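Long-range contact in zinc finger (CCCH type) motif-containing protein (Toxoplasma gondii, PDB 7NG2), which probably reads N6-methyladenosine in mRNA through its YTH domain, the part in this crystal, and links that mark to polyadenylation: residues V7-S21 / A49-N63. Residues are numbered along the deposited sequence; the frame is centred on the assembly and turned at random. Where two conformers were deposited one is given.
Sequences VASPQSTKRFFIIKS and AFTSTDHVLLLFSAN
Strand 14-21 pairs in parallel with strand 55-62, with Lys-14 beside His-55 and Ser-21 beside Ala-62. Backbone bonds run from His-55 N to Thr-13 O at one end to Asn-63 N and Ser-21 O at the other. Within this ladder Ser-21 N to Ser-61 O is weak. Strands 67-74 and 134-135 flank the pair, so both strands lie inside the mixed sheet.

Side-chain bonds start the ladder. Thr-13 N donates to Asp-54 OD2 (2.9 Å) from above the carboxylate plane. In return, Asp-54 N donates to Thr-13 OG1 (2.8 Å). That oxygen sits between its own backbone N and carbonyl carbon (chi1 59°), which puts it nearly in line with the Asp-54 N-H (164°). At the far end Lys-20 bends twice, and its NZ donates to Ser-61 OG (2.8 Å). The same oxygen also bonds Gly-67 O.

The His-55 ring is held on several sides. Val-7 CG1 makes a CH-pi contact over one face, 3.9 Å from the ring centroid. Ser-12 OG lies in plane at the edge, and a water joins it to NE2. Arg-73 bonds ND1.

Apolar side chains pack on both faces of the pair. Phe-16 lies alongside Leu-57, pointing the same way, with Phe-16 CD2 3.7 Å from Leu-57 CB, near helix 137-149. On the other face Phe-17 CE1 meets Ala-49 CB at 3.9 Å, and Ile-19 CG2 touches Phe-60 CD2 at 3.7 Å. Phe-60 in turn stacks on Trp-102.

The Arg-15 guanidinium has Ala-49 CB over one face. A water bridges its NH1 to Ser-52 and Thr-53, and its NE forms a salt bridge with Glu-134.

The backbone ladder sets the register of this interior pair of the YTH fold. Apolar packing takes up its middle, and side-chain hydrogen bonds add to it at both ends.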
# COMPACT_ATOMS: atom_id res chain seq x y z
N VAL A 7 7.06 3.60 11.80
CA VAL A 7 6.84 2.30 11.16
C VAL A 7 8.13 1.53 10.96
O VAL A 7 8.09 0.32 10.73
CB VAL A 7 6.10 2.42 9.81
CG1 VAL A 7 4.73 3.04 9.97
CG2 VAL A 7 6.94 3.17 8.79
N ALA A 8 9.28 2.20 11.00
CA ALA A 8 10.56 1.52 10.84
C ALA A 8 11.11 0.98 12.15
O ALA A 8 12.11 0.26 12.14
CB ALA A 8 11.59 2.44 10.18
N SER A 9 10.48 1.30 13.28
CA SER A 9 11.01 0.86 14.56
C SER A 9 10.64 -0.59 14.83
O SER A 9 9.54 -1.03 14.50
CB SER A 9 10.47 1.74 15.69
OG SER A 9 10.97 3.06 15.56
N PRO A 10 11.54 -1.35 15.46
CA PRO A 10 11.37 -2.81 15.49
C PRO A 10 10.33 -3.34 16.47
O PRO A 10 9.84 -4.46 16.27
CB PRO A 10 12.77 -3.32 15.87
CG PRO A 10 13.38 -2.19 16.62
CD PRO A 10 12.85 -0.93 15.98
N GLN A 11 9.95 -2.59 17.50
CA GLN A 11 9.12 -3.16 18.56
C GLN A 11 7.66 -3.28 18.18
O GLN A 11 6.90 -3.92 18.92
CB GLN A 11 9.24 -2.35 19.86
CG GLN A 11 9.22 -0.84 19.71
CD GLN A 11 10.55 -0.27 19.21
OE1 GLN A 11 11.58 -0.94 19.27
NE2 GLN A 11 10.52 0.97 18.74
N SER A 12 7.23 -2.71 17.07
CA SER A 12 5.83 -2.70 16.72
C SER A 12 5.49 -3.85 15.77
O SER A 12 6.34 -4.30 14.99
CB SER A 12 5.46 -1.37 16.06
OG SER A 12 6.37 -1.05 15.02
N THR A 13 4.25 -4.30 15.83
CA THR A 13 3.77 -5.32 14.90
C THR A 13 3.36 -4.68 13.58
O THR A 13 2.86 -3.55 13.54
CB THR A 13 2.60 -6.10 15.49
OG1 THR A 13 1.53 -5.19 15.78
CG2 THR A 13 3.03 -6.81 16.78
N LYS A 14 3.60 -5.40 12.49
CA LYS A 14 3.42 -4.86 11.15
C LYS A 14 2.84 -5.91 10.24
O LYS A 14 3.13 -7.10 10.37
CB LYS A 14 4.75 -4.36 10.59
CG LYS A 14 5.48 -3.39 11.51
CD LYS A 14 6.89 -3.11 11.07
CE LYS A 14 7.61 -2.26 12.10
NZ LYS A 14 8.08 -3.04 13.25
N ARG A 15 2.00 -5.46 9.31
CA ARG A 15 1.59 -6.27 8.17
C ARG A 15 1.74 -5.42 6.92
O ARG A 15 1.60 -4.20 6.97
CB ARG A 15 0.15 -6.80 8.32
CG ARG A 15 0.04 -7.84 9.44
CD ARG A 15 -1.38 -8.31 9.68
NE ARG A 15 -1.85 -9.14 8.58
CZ ARG A 15 -3.04 -9.72 8.56
NH1 ARG A 15 -3.87 -9.56 9.58
NH2 ARG A 15 -3.38 -10.47 7.53
N PHE A 16 2.03 -6.07 5.80
CA PHE A 16 2.44 -5.41 4.57
C PHE A 16 1.62 -5.95 3.40
O PHE A 16 1.61 -7.16 3.16
CB PHE A 16 3.92 -5.69 4.28
CG PHE A 16 4.87 -5.27 5.36
CD1 PHE A 16 5.14 -6.10 6.44
CD2 PHE A 16 5.51 -4.05 5.29
CE1 PHE A 16 6.04 -5.72 7.42
CE2 PHE A 16 6.41 -3.66 6.28
CZ PHE A 16 6.66 -4.50 7.35
N PHE A 17 0.96 -5.06 2.67
CA PHE A 17 0.09 -5.47 1.57
C PHE A 17 0.48 -4.69 0.32
O PHE A 17 0.73 -3.49 0.39
CB PHE A 17 -1.38 -5.18 1.88
CG PHE A 17 -1.90 -5.95 3.05
CD1 PHE A 17 -1.78 -5.44 4.34
CD2 PHE A 17 -2.49 -7.19 2.88
CE1 PHE A 17 -2.25 -6.14 5.44
CE2 PHE A 17 -2.96 -7.90 3.98
CZ PHE A 17 -2.84 -7.37 5.26
N ILE A 18 0.52 -5.39 -0.82
CA ILE A 18 0.74 -4.75 -2.11
C ILE A 18 -0.60 -4.23 -2.64
O ILE A 18 -1.61 -4.93 -2.61
CB ILE A 18 1.42 -5.73 -3.09
CG1 ILE A 18 2.81 -6.07 -2.52
CG2 ILE A 18 1.53 -5.13 -4.50
CD1 ILE A 18 3.57 -7.16 -3.23
N ILE A 19 -0.60 -2.98 -3.09
CA ILE A 19 -1.77 -2.32 -3.67
C ILE A 19 -1.47 -2.07 -5.13
O ILE A 19 -0.44 -1.49 -5.47
CB ILE A 19 -2.03 -0.99 -2.95
CG1 ILE A 19 -2.43 -1.22 -1.49
CG2 ILE A 19 -3.07 -0.17 -3.72
CD1 ILE A 19 -3.77 -1.90 -1.34
N LYS A 20 -2.39 -2.47 -6.01
CA LYS A 20 -2.27 -2.20 -7.43
C LYS A 20 -3.24 -1.08 -7.81
O LYS A 20 -4.31 -0.94 -7.23
CB LYS A 20 -2.58 -3.45 -8.26
CG LYS A 20 -1.64 -4.64 -8.01
CD LYS A 20 -0.18 -4.32 -8.32
CE LYS A 20 0.03 -4.15 -9.82
NZ LYS A 20 1.49 -4.08 -10.14
N SER A 21 -2.84 -0.28 -8.79
CA SER A 21 -3.70 0.80 -9.27
C SER A 21 -3.70 0.78 -10.79
O SER A 21 -2.63 0.77 -11.40
CB SER A 21 -3.18 2.15 -8.80
OG SER A 21 -4.02 3.19 -9.26
N ALA A 49 -6.83 -6.34 9.56
CA ALA A 49 -5.43 -6.06 9.86
C ALA A 49 -5.29 -4.76 10.64
O ALA A 49 -4.51 -4.68 11.59
CB ALA A 49 -4.63 -6.02 8.56
N PHE A 50 -6.04 -3.73 10.25
CA PHE A 50 -5.91 -2.41 10.87
C PHE A 50 -6.22 -2.44 12.36
O PHE A 50 -5.53 -1.79 13.16
CB PHE A 50 -6.83 -1.40 10.18
CG PHE A 50 -6.79 -0.02 10.79
CD1 PHE A 50 -5.74 0.84 10.52
CD2 PHE A 50 -7.78 0.39 11.66
CE1 PHE A 50 -5.70 2.10 11.10
CE2 PHE A 50 -7.74 1.64 12.24
CZ PHE A 50 -6.71 2.50 11.97
N THR A 51 -7.25 -3.18 12.76
CA THR A 51 -7.63 -3.20 14.16
C THR A 51 -6.71 -4.05 15.01
O THR A 51 -6.68 -3.88 16.23
CB THR A 51 -9.08 -3.69 14.30
OG1 THR A 51 -9.19 -5.04 13.85
CG2 THR A 51 -10.05 -2.80 13.51
N SER A 52 -5.95 -4.96 14.40
CA SER A 52 -5.20 -5.97 15.14
C SER A 52 -3.69 -5.90 14.91
O SER A 52 -2.99 -6.82 15.32
CB SER A 52 -5.70 -7.36 14.77
OG SER A 52 -5.42 -7.63 13.40
N THR A 53 -3.19 -4.86 14.28
CA THR A 53 -1.77 -4.71 14.00
C THR A 53 -1.38 -3.29 14.35
O THR A 53 -2.17 -2.36 14.14
CB THR A 53 -1.49 -4.96 12.51
OG1 THR A 53 -2.19 -6.12 12.07
CG2 THR A 53 -0.01 -5.16 12.27
N ASP A 54 -0.16 -3.11 14.86
CA ASP A 54 0.27 -1.76 15.20
C ASP A 54 0.34 -0.88 13.95
O ASP A 54 -0.10 0.27 13.98
CB ASP A 54 1.61 -1.77 15.93
CG ASP A 54 1.56 -2.50 17.26
OD1 ASP A 54 0.47 -2.79 17.81
OD2 ASP A 54 2.66 -2.79 17.76
N HIS A 55 0.89 -1.41 12.86
CA HIS A 55 1.03 -0.69 11.59
C HIS A 55 0.64 -1.59 10.42
O HIS A 55 1.18 -2.69 10.29
CB HIS A 55 2.47 -0.25 11.34
CG HIS A 55 3.03 0.62 12.42
ND1 HIS A 55 2.57 1.89 12.64
CD2 HIS A 55 4.01 0.40 13.32
CE1 HIS A 55 3.25 2.43 13.65
NE2 HIS A 55 4.13 1.54 14.07
N VAL A 56 -0.26 -1.09 9.58
CA VAL A 56 -0.57 -1.73 8.30
C VAL A 56 0.05 -0.89 7.19
O VAL A 56 -0.33 0.27 7.00
CB VAL A 56 -2.09 -1.90 8.12
CG1 VAL A 56 -2.40 -2.40 6.72
CG2 VAL A 56 -2.64 -2.84 9.17
N LEU A 57 1.00 -1.48 6.47
CA LEU A 57 1.72 -0.81 5.40
C LEU A 57 1.18 -1.24 4.05
O LEU A 57 0.90 -2.43 3.83
CB LEU A 57 3.22 -1.12 5.47
CG LEU A 57 4.02 -0.52 6.64
CD1 LEU A 57 3.70 0.95 6.85
CD2 LEU A 57 3.85 -1.31 7.93
N LEU A 58 1.00 -0.25 3.18
CA LEU A 58 0.48 -0.44 1.83
C LEU A 58 1.57 -0.05 0.86
O LEU A 58 2.06 1.08 0.89
CB LEU A 58 -0.76 0.43 1.62
CG LEU A 58 -1.83 0.25 2.70
CD1 LEU A 58 -2.92 1.26 2.45
CD2 LEU A 58 -2.41 -1.15 2.73
N LEU A 59 1.96 -0.99 -0.01
CA LEU A 59 3.08 -0.81 -0.93
C LEU A 59 2.47 -0.65 -2.32
O LEU A 59 1.90 -1.61 -2.86
CB LEU A 59 4.00 -2.03 -0.88
CG LEU A 59 4.92 -2.15 0.36
CD1 LEU A 59 4.18 -2.21 1.71
CD2 LEU A 59 5.86 -3.35 0.21
N PHE A 60 2.57 0.55 -2.88
CA PHE A 60 1.81 0.91 -4.07
C PHE A 60 2.56 0.58 -5.35
O PHE A 60 3.73 0.96 -5.50
CB PHE A 60 1.48 2.40 -4.04
CG PHE A 60 0.41 2.76 -3.06
CD1 PHE A 60 0.72 3.06 -1.74
CD2 PHE A 60 -0.93 2.80 -3.44
CE1 PHE A 60 -0.26 3.41 -0.82
CE2 PHE A 60 -1.91 3.14 -2.53
CZ PHE A 60 -1.58 3.44 -1.22
N SER A 61 1.88 -0.08 -6.27
CA SER A 61 2.45 -0.48 -7.56
C SER A 61 1.40 -0.28 -8.65
O SER A 61 0.44 -1.06 -8.76
CB SER A 61 2.90 -1.93 -7.50
OG SER A 61 3.30 -2.37 -8.79
N ALA A 62 1.57 0.74 -9.48
CA ALA A 62 0.65 0.95 -10.58
C ALA A 62 0.78 -0.18 -11.60
O ALA A 62 1.87 -0.71 -11.84
CB ALA A 62 0.95 2.29 -11.26
N ASN A 63 -0.35 -0.58 -12.17
CA ASN A 63 -0.36 -1.64 -13.17
C ASN A 63 0.60 -1.31 -14.31
O ASN A 63 0.55 -0.22 -14.89
CB ASN A 63 -1.77 -1.80 -13.74
CG ASN A 63 -2.75 -2.43 -12.76
OD1 ASN A 63 -2.38 -2.90 -11.69
ND2 ASN A 63 -4.02 -2.46 -13.15
O HOH W 1 6.64 1.52 15.69
O HOH W 2 -0.44 -6.39 17.18
O HOH W 3 -3.46 -8.81 12.33